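Local structure of 50S ribosomal protein L10 (Thermotoga maritima, 1ZAV) at residues A[93-96]-A[97-100]; A[47-50]-A[51-55]; A[116-120]-A[121-125]; A[38-41]-A[42-46]. The protein forms part of the ribosomal stalk, binding large-subunit rRNA and L7/L12 dimers, and probably plays a central part in the ribosome's interaction with GTP-bound translation factors. One frame throughout, in Å; residues are numbered along the deposited sequence.

How the interactions relate
Along the chain the order is interaction 4, 2, 1, 3. Interactions 4 and 2 share helix 35-49, the first in its middle and the second where it turns into strand 53-58; their centres lie about 8 Å apart, and F55 O with R42 NH2 and D51 with R46 tie them together. Interaction 1, on helix 94-106, packs against both, I99 on L45 and Y49 OH near the helix start, with centres about 12 and 10 Å away. Interaction 3, the hairpin contact 116-125, meets interaction 1 through P93 but not interaction 2, their centres about 19 Å apart. Helices 35-49 and 94-106 thus pack on each other and on one antiparallel sheet, whose far edge within this chain the hairpin completes.

Interaction 1 of 4, residues A[93-96]-A[97-100]; sequences PVEA and VKII
E95 reaches along the helix to the following turn and meets both K98 and I99. Its CG stands anti to the backbone N (chi1 176°), and the chain then bends at chi2 (67°), which sets the carboxylate alongside the helix. There OE2 lies 3.3 Å from K98 CE, the two side chains meeting at a slant, while OE1 sits 3.7 Å from I99 CG1, those side chains crossing at about a right angle. The contact with K98 is made to its methylenes: E95 OE2 and K98 NZ remain 4.7 Å apart, and the lysine, bent at chi3 and chi4, hydrogen-bonds through NZ to the A133 carbonyl. This lies in the N-terminal part of helix 94-106, where K98 N bonds to V94 O at 3.3 Å (166° at the hydrogen) and I99 N to E95 O at 3.0 Å. With an alanine in place of E95, I99 is likely to lose part of its cover and K98 the negative charge beside its methylenes. I99 CG1 also presses on the E95 carbonyl O at 3.1 Å, while the isoleucine packs as well on R44, L45 and K48 of helix 35-49. On another side of the helix, A96 and V97 pack on L24 of strand 24-28.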
loop_
_atom_site.group_PDB
_atom_site.type_symbol
_atom_site.label_atom_id
_atom_site.label_comp_id
_atom_site.label_asym_id
_atom_site.label_seq_id
_atom_site.Cartn_x
_atom_site.Cartn_y
_atom_site.Cartn_z
ATOM N N PRO A 93 -0.591 5.039 20.367
ATOM C CA PRO A 93 0.598 4.305 20.814
ATOM C C PRO A 93 1.832 4.198 19.916
ATOM O O PRO A 93 2.946 3.990 20.410
ATOM C CB PRO A 93 0.023 2.932 21.167
ATOM C CG PRO A 93 -1.037 2.748 20.129
ATOM C CD PRO A 93 -1.712 4.112 20.105
ATOM N N VAL A 94 1.650 4.340 18.610
ATOM C CA VAL A 94 2.772 4.197 17.687
ATOM C C VAL A 94 3.994 5.050 17.995
ATOM O O VAL A 94 5.121 4.561 17.928
ATOM C CB VAL A 94 2.315 4.442 16.234
ATOM C CG1 VAL A 94 3.522 4.460 15.290
ATOM C CG2 VAL A 94 1.349 3.328 15.816
ATOM N N GLU A 95 3.782 6.314 18.353
ATOM C CA GLU A 95 4.900 7.202 18.650
ATOM C C GLU A 95 5.790 6.735 19.818
ATOM O O GLU A 95 6.978 7.039 19.855
ATOM C CB GLU A 95 4.380 8.614 18.932
ATOM C CG GLU A 95 5.465 9.596 19.356
ATOM C CD GLU A 95 6.450 9.901 18.240
ATOM O OE1 GLU A 95 7.503 10.512 18.527
ATOM O OE2 GLU A 95 6.165 9.541 17.078
ATOM N N ALA A 96 5.220 6.013 20.779
ATOM C CA ALA A 96 6.010 5.538 21.914
ATOM C C ALA A 96 6.973 4.444 21.463
ATOM O O ALA A 96 8.094 4.343 21.963
ATOM C CB ALA A 96 5.094 5.008 23.027
ATOM N N VAL A 97 6.533 3.612 20.528
ATOM C CA VAL A 97 7.408 2.557 20.031
ATOM C C VAL A 97 8.607 3.228 19.337
ATOM O O VAL A 97 9.762 2.864 19.574
ATOM C CB VAL A 97 6.670 1.637 19.048
ATOM C CG1 VAL A 97 7.608 0.510 18.586
ATOM C CG2 VAL A 97 5.414 1.043 19.724
ATOM N N LYS A 98 8.330 4.226 18.507
ATOM C CA LYS A 98 9.393 4.951 17.803
ATOM C C LYS A 98 10.378 5.581 18.776
ATOM O O LYS A 98 11.594 5.554 18.558
ATOM C CB LYS A 98 8.801 6.055 16.924
ATOM C CG LYS A 98 9.852 6.806 16.102
ATOM C CD LYS A 98 9.315 8.116 15.545
ATOM C CE LYS A 98 7.979 7.930 14.835
ATOM N NZ LYS A 98 8.068 7.015 13.659
ATOM N N ILE A 99 9.846 6.171 19.845
ATOM C CA ILE A 99 10.682 6.810 20.849
ATOM C C ILE A 99 11.657 5.840 21.519
ATOM O O ILE A 99 12.843 6.140 21.649
ATOM C CB ILE A 99 9.811 7.518 21.945
ATOM C CG1 ILE A 99 9.093 8.723 21.330
ATOM C CG2 ILE A 99 10.689 7.984 23.114
ATOM C CD1 ILE A 99 8.082 9.393 22.249
ATOM N N ILE A 100 11.179 4.673 21.943
ATOM C CA ILE A 100 12.074 3.747 22.613
ATOM C C ILE A 100 12.997 3.047 21.621
ATOM O O ILE A 100 14.109 2.649 21.966
ATOM C CB ILE A 100 11.293 2.695 23.439
ATOM C CG1 ILE A 100 12.251 1.980 24.399
ATOM C CG2 ILE A 100 10.615 1.711 22.512
ATOM C CD1 ILE A 100 11.562 1.011 25.349
#

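Interaction 2 of 4, residues A[47-50]-A[51-55]; sequences EKYG and DGARF
Apolar contact comes first: Y49 and A53 meet across the turn that joins helix 35-49 to strand 53-58. A53 CB lies 3.7 Å from Y49 CB and as close to CG, touching the root of the ring obliquely and well away from the hydroxyl. With CG anti to its own carbonyl carbon (chi1 -73°), the tyrosine sends its ring from the last helical residue toward helix 94-106, where it packs on E95; V88 of strand 83-88 also touches it. At the far end OH hydrogen-bonds to the D92 carbonyl and, weakly, to A96 N, so the ring is packed at its root and hydrogen-bonded at its hydroxyl.

The backbone supplies a single hydrogen bond across the junction, G52 N to Y49 O at 2.9 Å, with 156° at the hydrogen, and this bond closes the turn. D51 N also lies near that oxygen, but at a poor angle. G50 has positive phi (68°), and a CB there would collide with D51 N; at G52 one would sit tight against Y49 O. G52 also pairs through its backbone with T89.

The charged contacts centre on D51 OD1. It makes a salt bridge with R46 of the preceding helical turn, and R54 NH2 approaches D51 OD1 only at a long 4.0 Å, the oxygen lying at the edge of the guanidinium in its plane.

Helix end, type II' turn from Y49 to G52 and the strand that follows form a compact alpha-to-beta connection, delivering the chain to a strand that is outermost in the antiparallel sheet within this chain.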
loop_
_atom_site.group_PDB
_atom_site.type_symbol
_atom_site.label_atom_id
_atom_site.label_comp_id
_atom_site.label_asym_id
_atom_site.label_seq_id
_atom_site.Cartn_x
_atom_site.Cartn_y
_atom_site.Cartn_z
ATOM N N GLU A 47 7.284 14.265 26.886
ATOM C CA GLU A 47 7.234 15.371 25.941
ATOM C C GLU A 47 6.175 15.119 24.873
ATOM O O GLU A 47 5.598 16.056 24.324
ATOM C CB GLU A 47 8.603 15.527 25.285
ATOM C CG GLU A 47 8.622 16.351 24.013
ATOM C CD GLU A 47 9.994 16.355 23.357
ATOM O OE1 GLU A 47 10.928 16.956 23.933
ATOM O OE2 GLU A 47 10.142 15.747 22.271
ATOM N N LYS A 48 5.914 13.847 24.589
ATOM C CA LYS A 48 4.937 13.471 23.577
ATOM C C LYS A 48 3.631 12.939 24.150
ATOM O O LYS A 48 2.575 13.099 23.541
ATOM C CB LYS A 48 5.529 12.404 22.645
ATOM C CG LYS A 48 6.740 12.856 21.837
ATOM C CD LYS A 48 6.365 13.925 20.824
ATOM C CE LYS A 48 7.550 14.300 19.954
ATOM N NZ LYS A 48 7.131 15.213 18.861
ATOM N N TYR A 49 3.691 12.306 25.315
ATOM C CA TYR A 49 2.483 11.731 25.903
ATOM C C TYR A 49 2.032 12.341 27.231
ATOM O O TYR A 49 0.915 12.085 27.685
ATOM C CB TYR A 49 2.683 10.220 26.104
ATOM C CG TYR A 49 2.658 9.398 24.823
ATOM C CD1 TYR A 49 1.478 8.786 24.383
ATOM C CD2 TYR A 49 3.813 9.227 24.057
ATOM C CE1 TYR A 49 1.453 8.020 23.207
ATOM C CE2 TYR A 49 3.798 8.468 22.878
ATOM C CZ TYR A 49 2.618 7.867 22.462
ATOM O OH TYR A 49 2.607 7.116 21.298
ATOM N N GLY A 50 2.883 13.138 27.861
ATOM C CA GLY A 50 2.505 13.679 29.158
ATOM C C GLY A 50 2.475 12.503 30.129
ATOM O O GLY A 50 3.488 11.836 30.325
ATOM N N ASP A 51 1.323 12.232 30.732
ATOM C CA ASP A 51 1.205 11.111 31.658
ATOM C C ASP A 51 0.530 9.917 30.975
ATOM O O ASP A 51 0.157 8.948 31.644
ATOM C CB ASP A 51 0.365 11.506 32.884
ATOM C CG ASP A 51 1.022 12.576 33.732
ATOM O OD1 ASP A 51 2.181 12.373 34.162
ATOM O OD2 ASP A 51 0.375 13.620 33.976
ATOM N N GLY A 52 0.370 10.004 29.654
ATOM C CA GLY A 52 -0.299 8.963 28.890
ATOM C C GLY A 52 0.543 7.747 28.585
ATOM O O GLY A 52 0.060 6.775 28.013
ATOM N N ALA A 53 1.810 7.803 28.964
ATOM C CA ALA A 53 2.715 6.686 28.738
ATOM C C ALA A 53 3.624 6.538 29.944
ATOM O O ALA A 53 3.975 7.527 30.597
ATOM C CB ALA A 53 3.546 6.927 27.473
ATOM N N ARG A 54 4.006 5.299 30.233
ATOM C CA ARG A 54 4.886 5.001 31.354
ATOM C C ARG A 54 5.921 3.968 30.948
ATOM O O ARG A 54 5.654 3.146 30.082
ATOM C CB ARG A 54 4.076 4.436 32.528
ATOM C CG ARG A 54 3.159 5.438 33.176
ATOM C CD ARG A 54 3.988 6.569 33.753
ATOM N NE ARG A 54 3.171 7.680 34.214
ATOM C CZ ARG A 54 2.306 7.607 35.216
ATOM N NH1 ARG A 54 2.140 6.461 35.869
ATOM N NH2 ARG A 54 1.617 8.685 35.569
ATOM N N PHE A 55 7.100 4.036 31.560
ATOM C CA PHE A 55 8.162 3.064 31.319
ATOM C C PHE A 55 8.666 2.675 32.701
ATOM O O PHE A 55 9.312 3.476 33.380
ATOM C CB PHE A 55 9.332 3.648 30.504
ATOM C CG PHE A 55 10.361 2.615 30.122
ATOM C CD1 PHE A 55 10.037 1.599 29.221
ATOM C CD2 PHE A 55 11.629 2.617 30.702
ATOM C CE1 PHE A 55 10.960 0.594 28.906
ATOM C CE2 PHE A 55 12.562 1.620 30.397
ATOM C CZ PHE A 55 12.224 0.601 29.494
#

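Interaction 3 of 4, residues A[116-120]-A[121-125]; sequences GGFLE and GKKFT
The ring of F124 lies on the backbone of G116 and G117, and here the hairpin packs most closely. G117 CA stands over one face, 3.9 Å from the ring centroid and 21° off the normal, a CH-pi contact, while L119 N comes to the edge near the ring plane. F124 CG sits between the backbone N and carbonyl carbon (chi1 65°), which turns the ring inward over the partner strand. Neither glycine leaves room for a CB: at G117 it would press on F124 CZ, and at G116 it would clash with F124 O. L119 CB adds an apolar contact to F124 CD2 at 3.8 Å. Beyond the hairpin, L24, L26, V129 and I132 also touch the F124 side chain.

Backbone pairing runs in antiparallel register. F124 N reaches G117 O at 2.8 Å, G117 N returns the bond to F124 O, and L119 N meets K122 O at 2.6 Å. The type I' turn from L119 to K122 closes the hairpin with a two-residue loop, E120-G121.

The turn and the exposed lysines are looser. G121 N donates to a water that also gives a weak bond to F118 O. K123 CB lies 3.7 Å from F118 CE2, and the extended lysine runs on to E77 and the G74 carbonyl; F118 itself is buried, edge-to-face with Y72.

Chemically the hairpin is divided: the face of L119 and F124 packs on helix 126-133, whereas the charged ends of E120 and K122, at the turn, bond to another protein chain, consistent with a part in the assembly.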
loop_
_atom_site.group_PDB
_atom_site.type_symbol
_atom_site.label_atom_id
_atom_site.label_comp_id
_atom_site.label_asym_id
_atom_site.label_seq_id
_atom_site.Cartn_x
_atom_site.Cartn_y
_atom_site.Cartn_z
ATOM N N GLY A 116 9.181 -7.264 22.098
ATOM C CA GLY A 116 7.868 -7.392 21.482
ATOM C C GLY A 116 6.780 -6.969 22.456
ATOM O O GLY A 116 7.072 -6.309 23.453
ATOM N N GLY A 117 5.533 -7.344 22.182
ATOM C CA GLY A 117 4.449 -6.970 23.077
ATOM C C GLY A 117 3.082 -7.045 22.428
ATOM O O GLY A 117 2.840 -7.892 21.572
ATOM N N PHE A 118 2.183 -6.157 22.839
ATOM C CA PHE A 118 0.839 -6.125 22.291
ATOM C C PHE A 118 0.476 -4.724 21.859
ATOM O O PHE A 118 0.659 -3.756 22.605
ATOM C CB PHE A 118 -0.185 -6.612 23.326
ATOM C CG PHE A 118 0.045 -8.017 23.789
ATOM C CD1 PHE A 118 0.919 -8.286 24.836
ATOM C CD2 PHE A 118 -0.605 -9.081 23.161
ATOM C CE1 PHE A 118 1.148 -9.600 25.256
ATOM C CE2 PHE A 118 -0.385 -10.388 23.569
ATOM C CZ PHE A 118 0.495 -10.653 24.621
ATOM N N LEU A 119 -0.058 -4.615 20.654
ATOM C CA LEU A 119 -0.448 -3.321 20.125
ATOM C C LEU A 119 -1.929 -3.372 19.780
ATOM O O LEU A 119 -2.350 -4.147 18.920
ATOM C CB LEU A 119 0.391 -2.985 18.887
ATOM C CG LEU A 119 0.577 -1.502 18.539
ATOM C CD1 LEU A 119 1.576 -1.383 17.390
ATOM C CD2 LEU A 119 -0.754 -0.871 18.154
ATOM N N GLU A 120 -2.715 -2.551 20.469
ATOM C CA GLU A 120 -4.150 -2.496 20.253
ATOM C C GLU A 120 -4.758 -3.897 20.275
ATOM O O GLU A 120 -5.571 -4.261 19.423
ATOM C CB GLU A 120 -4.440 -1.758 18.938
ATOM C CG GLU A 120 -3.894 -0.323 18.986
ATOM C CD GLU A 120 -4.271 0.553 17.797
ATOM O OE1 GLU A 120 -3.904 1.748 17.823
ATOM O OE2 GLU A 120 -4.923 0.064 16.847
ATOM N N GLY A 121 -4.342 -4.678 21.269
ATOM C CA GLY A 121 -4.848 -6.028 21.430
ATOM C C GLY A 121 -4.253 -7.072 20.502
ATOM O O GLY A 121 -4.759 -8.198 20.436
ATOM N N LYS A 122 -3.191 -6.714 19.786
ATOM C CA LYS A 122 -2.548 -7.648 18.863
ATOM C C LYS A 122 -1.111 -7.903 19.288
ATOM O O LYS A 122 -0.364 -6.971 19.556
ATOM C CB LYS A 122 -2.555 -7.085 17.440
ATOM C CG LYS A 122 -3.938 -6.829 16.861
ATOM C CD LYS A 122 -3.864 -6.013 15.566
ATOM C CE LYS A 122 -3.033 -6.715 14.496
ATOM N NZ LYS A 122 -2.990 -5.945 13.217
ATOM N N LYS A 123 -0.722 -9.171 19.340
ATOM C CA LYS A 123 0.634 -9.531 19.730
ATOM C C LYS A 123 1.612 -9.228 18.593
ATOM O O LYS A 123 1.295 -9.453 17.429
ATOM C CB LYS A 123 0.691 -11.025 20.069
ATOM C CG LYS A 123 2.063 -11.537 20.461
ATOM C CD LYS A 123 2.023 -13.025 20.778
ATOM C CE LYS A 123 3.372 -13.512 21.269
ATOM N NZ LYS A 123 3.355 -14.953 21.640
ATOM N N PHE A 124 2.780 -8.689 18.923
ATOM C CA PHE A 124 3.793 -8.427 17.901
ATOM C C PHE A 124 5.126 -8.927 18.437
ATOM O O PHE A 124 5.357 -8.921 19.652
ATOM C CB PHE A 124 3.858 -6.936 17.516
ATOM C CG PHE A 124 4.298 -6.015 18.627
ATOM C CD1 PHE A 124 5.648 -5.784 18.870
ATOM C CD2 PHE A 124 3.355 -5.344 19.401
ATOM C CE1 PHE A 124 6.055 -4.898 19.863
ATOM C CE2 PHE A 124 3.751 -4.458 20.396
ATOM C CZ PHE A 124 5.106 -4.232 20.627
ATOM N N THR A 125 5.990 -9.395 17.537
ATOM C CA THR A 125 7.283 -9.928 17.935
ATOM C C THR A 125 8.380 -8.880 17.892
ATOM O O THR A 125 8.176 -7.774 17.395
ATOM C CB THR A 125 7.702 -11.094 17.022
ATOM O OG1 THR A 125 7.800 -10.618 15.676
ATOM C CG2 THR A 125 6.672 -12.220 17.086
HETATM O O HOH W 1 -2.432 -3.611 23.426
#

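Interaction 4 of 4, residues A[38-41]-A[42-46]; sequences LTEL and RSRLR
L38 sets CD1 over one face of the R42 guanidinium, 3.6 Å from R42 NE, and its CD2 also lies 3.7 Å from R42 NH1. R42 reaches back there because its chain is extended from CG to NE. Its polar end is engaged elsewhere, NH2 bonding to the F55 carbonyl of strand 53-58, so the leucine covers a group already held by a hydrogen bond. With an alanine in place of L38, that face is likely to be bared and the guanidinium left freer to turn.

The backbone acceptors L38 O, T39 O, E40 O and L41 O each take an N-H from four residues on, as at R42 N to L38 O (2.9 Å, 166°). T39 O is gripped twice. S43 N reaches it at 2.9 Å, and S43 OG at 2.8 Å from the opposite face of the carbonyl plane; with OG beside its own backbone N (chi1 -61°), the serine hydroxyl donates back into the helix. T39 OG1 is occupied likewise by V35 O.

E40 and R44 do not form a salt bridge: E40 OE2 stays 4.1 Å from R44 NE, the carboxylate and guanidinium planes 61° apart, while E40 CG touches the guanidinium obliquely. L41 and L45 meet on the buried side, L41 CG to L45 CD1 4.2 Å, both against F55.

Along this part of helix 35-49, then, the two arginines spend their polar ends on other elements, R42 on the F55 carbonyl and R44 in a salt bridge to D106, while L38 methyls and the E40 methylene lie locally against them.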
loop_
_atom_site.group_PDB
_atom_site.type_symbol
_atom_site.label_atom_id
_atom_site.label_comp_id
_atom_site.label_asym_id
_atom_site.label_seq_id
_atom_site.Cartn_x
_atom_site.Cartn_y
_atom_site.Cartn_z
ATOM N N LEU A 38 17.255 6.238 32.076
ATOM C CA LEU A 38 15.845 6.052 32.405
ATOM C C LEU A 38 15.180 7.428 32.393
ATOM O O LEU A 38 14.133 7.620 31.774
ATOM C CB LEU A 38 15.720 5.422 33.792
ATOM C CG LEU A 38 14.316 5.183 34.356
ATOM C CD1 LEU A 38 13.511 4.262 33.421
ATOM C CD2 LEU A 38 14.457 4.567 35.740
ATOM N N THR A 39 15.812 8.392 33.060
ATOM C CA THR A 39 15.268 9.747 33.129
ATOM C C THR A 39 15.089 10.342 31.731
ATOM O O THR A 39 14.046 10.920 31.429
ATOM C CB THR A 39 16.171 10.671 33.991
ATOM O OG1 THR A 39 16.172 10.207 35.346
ATOM C CG2 THR A 39 15.650 12.103 33.974
ATOM N N GLU A 40 16.090 10.176 30.871
ATOM C CA GLU A 40 16.008 10.703 29.510
ATOM C C GLU A 40 14.904 10.041 28.677
ATOM O O GLU A 40 14.160 10.722 27.970
ATOM C CB GLU A 40 17.358 10.552 28.800
ATOM C CG GLU A 40 17.356 11.035 27.354
ATOM C CD GLU A 40 17.029 12.514 27.227
ATOM O OE1 GLU A 40 15.939 12.935 27.673
ATOM O OE2 GLU A 40 17.865 13.263 26.678
ATOM N N LEU A 41 14.791 8.719 28.750
ATOM C CA LEU A 41 13.747 8.028 28.001
ATOM C C LEU A 41 12.375 8.497 28.484
ATOM O O LEU A 41 11.481 8.763 27.681
ATOM C CB LEU A 41 13.867 6.508 28.170
ATOM C CG LEU A 41 12.774 5.603 27.578
ATOM C CD1 LEU A 41 12.575 5.833 26.070
ATOM C CD2 LEU A 41 13.170 4.160 27.833
ATOM N N ARG A 42 12.210 8.597 29.799
ATOM C CA ARG A 42 10.931 9.033 30.355
ATOM C C ARG A 42 10.597 10.451 29.936
ATOM O O ARG A 42 9.434 10.782 29.722
ATOM C CB ARG A 42 10.943 8.928 31.879
ATOM C CG ARG A 42 10.747 7.507 32.368
ATOM C CD ARG A 42 10.858 7.413 33.871
ATOM N NE ARG A 42 10.532 6.066 34.332
ATOM C CZ ARG A 42 10.776 5.611 35.556
ATOM N NH1 ARG A 42 11.355 6.394 36.463
ATOM N NH2 ARG A 42 10.430 4.367 35.873
ATOM N N SER A 43 11.624 11.285 29.817
ATOM C CA SER A 43 11.429 12.668 29.408
ATOM C C SER A 43 10.981 12.718 27.949
ATOM O O SER A 43 10.076 13.476 27.603
ATOM C CB SER A 43 12.728 13.459 29.583
ATOM O OG SER A 43 13.132 13.474 30.948
ATOM N N ARG A 44 11.609 11.906 27.097
ATOM C CA ARG A 44 11.238 11.875 25.685
ATOM C C ARG A 44 9.800 11.393 25.541
ATOM O O ARG A 44 9.053 11.870 24.684
ATOM C CB ARG A 44 12.182 10.962 24.889
ATOM C CG ARG A 44 13.632 11.474 24.785
ATOM C CD ARG A 44 14.465 10.631 23.810
ATOM N NE ARG A 44 15.908 10.876 23.937
ATOM C CZ ARG A 44 16.840 10.289 23.190
ATOM N NH1 ARG A 44 16.493 9.422 22.249
ATOM N NH2 ARG A 44 18.124 10.551 23.395
ATOM N N LEU A 45 9.407 10.442 26.386
ATOM C CA LEU A 45 8.048 9.929 26.340
ATOM C C LEU A 45 7.044 10.987 26.786
ATOM O O LEU A 45 6.046 11.220 26.119
ATOM C CB LEU A 45 7.922 8.685 27.226
ATOM C CG LEU A 45 8.608 7.439 26.644
ATOM C CD1 LEU A 45 8.661 6.318 27.673
ATOM C CD2 LEU A 45 7.844 6.998 25.388
ATOM N N ARG A 46 7.322 11.627 27.914
ATOM C CA ARG A 46 6.432 12.642 28.467
ATOM C C ARG A 46 6.208 13.824 27.528
ATOM O O ARG A 46 5.089 14.327 27.395
ATOM C CB ARG A 46 6.989 13.128 29.805
ATOM C CG ARG A 46 6.152 14.196 30.475
ATOM C CD ARG A 46 6.820 14.678 31.756
ATOM N NE ARG A 46 6.862 13.644 32.788
ATOM C CZ ARG A 46 5.784 13.123 33.367
ATOM N NH1 ARG A 46 4.575 13.540 33.009
ATOM N NH2 ARG A 46 5.912 12.192 34.308
#